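Local atomic coordinates of terminase, large subunit (Enterobacteria phage P22, PDB entry 4DKW), a protein that drives viral DNA into empty capsids as an ATP-powered motor and, through the nuclease domain described here, cuts the genome to begin and end packaging. Residues 100-103 against 104-108. Numbering follows the deposited sequence.
Sequences LKTQ and YADAG
Y104 turns the edge of its ring to the carbonyl of L100 one turn back: CD2 comes within 3.2 Å of L100 O, in the ring plane. Y104 N also donates to L100 O, at 3.1 Å; the amide bonds that oxygen, and the ring edge merely touches it. The phenol runs on into the domain, where its OH is hydrogen-bonded to Q40, its ring meets F34 with the planes at about 60°, and A67 of helix 67-78 packs against it. On the outer side T102 and D106 lie alongside each other and point the same way. T102 OG1 stands anti to the carbonyl carbon, beside the backbone N (chi1 -62°), and bonds back to E98 O; this puts CG2 anti to the backbone N, 3.7 Å from D106 OD2. The carboxylate also sits close to T102 O, D106 CG lying 3.1 Å from it, without a hydrogen bond. D106 N closes the turn on T102 O at 2.9 Å. All this belongs to the last two turns of helix 97-107, the crossover of a beta-alpha-beta unit between strands 82-84 and 110-111 in the RNase H-like nuclease fold; the Y104 side chain is about 8 Å from that of the magnesium ligand D33. A105 N bonds to K101 O. G108, at positive phi, finishes the helix in a Schellman motif, its N bonding to A105 O and weakly to Y104 O.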
loop_
_atom_site.group_PDB
_atom_site.type_symbol
_atom_site.label_atom_id
_atom_site.label_comp_id
_atom_site.label_asym_id
_atom_site.label_seq_id
_atom_site.Cartn_x
_atom_site.Cartn_y
_atom_site.Cartn_z
ATOM N N LEU A 100 -4.707 14.510 8.793
ATOM C CA LEU A 100 -4.115 13.258 9.264
ATOM C C LEU A 100 -2.670 13.118 8.791
ATOM O O LEU A 100 -1.805 12.656 9.539
ATOM C CB LEU A 100 -4.936 12.057 8.788
ATOM C CG LEU A 100 -6.127 11.636 9.652
ATOM C CD1 LEU A 100 -7.049 10.698 8.874
ATOM C CD2 LEU A 100 -5.631 10.972 10.933
ATOM N N LYS A 101 -2.413 13.525 7.551
ATOM C CA LYS A 101 -1.065 13.482 6.995
ATOM C C LYS A 101 -0.112 14.352 7.817
ATOM O O LYS A 101 1.062 14.012 7.979
ATOM C CB LYS A 101 -1.066 13.871 5.502
ATOM C CG LYS A 101 -0.446 15.225 5.174
ATOM C CD LYS A 101 0.877 15.048 4.442
ATOM C CE LYS A 101 1.718 16.334 4.439
ATOM N NZ LYS A 101 1.160 17.432 3.593
ATOM N N THR A 102 -0.638 15.454 8.353
ATOM C CA THR A 102 0.123 16.373 9.200
ATOM C C THR A 102 0.546 15.699 10.499
ATOM O O THR A 102 1.689 15.827 10.930
ATOM C CB THR A 102 -0.690 17.649 9.528
ATOM O OG1 THR A 102 -0.987 18.356 8.316
ATOM C CG2 THR A 102 0.078 18.565 10.479
ATOM N N GLN A 103 -0.384 14.978 11.117
ATOM C CA GLN A 103 -0.104 14.252 12.351
ATOM C C GLN A 103 0.967 13.190 12.119
ATOM O O GLN A 103 1.791 12.923 12.995
ATOM C CB GLN A 103 -1.376 13.586 12.884
ATOM C CG GLN A 103 -2.521 14.540 13.190
ATOM C CD GLN A 103 -3.804 13.810 13.546
ATOM O OE1 GLN A 103 -3.799 12.598 13.784
ATOM N NE2 GLN A 103 -4.916 14.543 13.573
ATOM N N TYR A 104 0.946 12.583 10.934
ATOM C CA TYR A 104 1.911 11.537 10.587
ATOM C C TYR A 104 3.286 12.117 10.244
ATOM O O TYR A 104 4.319 11.552 10.619
ATOM C CB TYR A 104 1.369 10.653 9.457
ATOM C CG TYR A 104 0.492 9.527 9.955
ATOM C CD1 TYR A 104 0.983 8.234 10.055
ATOM C CD2 TYR A 104 -0.819 9.767 10.364
ATOM C CE1 TYR A 104 0.190 7.203 10.524
ATOM C CE2 TYR A 104 -1.621 8.741 10.838
ATOM C CZ TYR A 104 -1.110 7.461 10.916
ATOM O OH TYR A 104 -1.903 6.438 11.389
ATOM N N ALA A 105 3.289 13.253 9.551
ATOM C CA ALA A 105 4.525 13.967 9.268
ATOM C C ALA A 105 5.177 14.408 10.574
ATOM O O ALA A 105 6.392 14.288 10.745
ATOM C CB ALA A 105 4.255 15.163 8.364
ATOM N N ASP A 106 4.359 14.909 11.499
ATOM C CA ASP A 106 4.859 15.401 12.781
ATOM C C ASP A 106 5.422 14.250 13.597
ATOM O O ASP A 106 6.322 14.444 14.415
ATOM C CB ASP A 106 3.757 16.120 13.573
ATOM C CG ASP A 106 3.397 17.476 12.983
ATOM O OD1 ASP A 106 4.200 18.022 12.192
ATOM O OD2 ASP A 106 2.312 17.999 13.321
ATOM N N ALA A 107 4.882 13.057 13.361
ATOM C CA ALA A 107 5.323 11.844 14.043
ATOM C C ALA A 107 6.646 11.319 13.479
ATOM O O ALA A 107 7.308 10.489 14.099
ATOM C CB ALA A 107 4.244 10.767 13.967
ATOM N N GLY A 108 7.027 11.802 12.301
ATOM C CA GLY A 108 8.324 11.466 11.740
ATOM C C GLY A 108 8.305 10.890 10.332
ATOM O O GLY A 108 9.350 10.741 9.690
#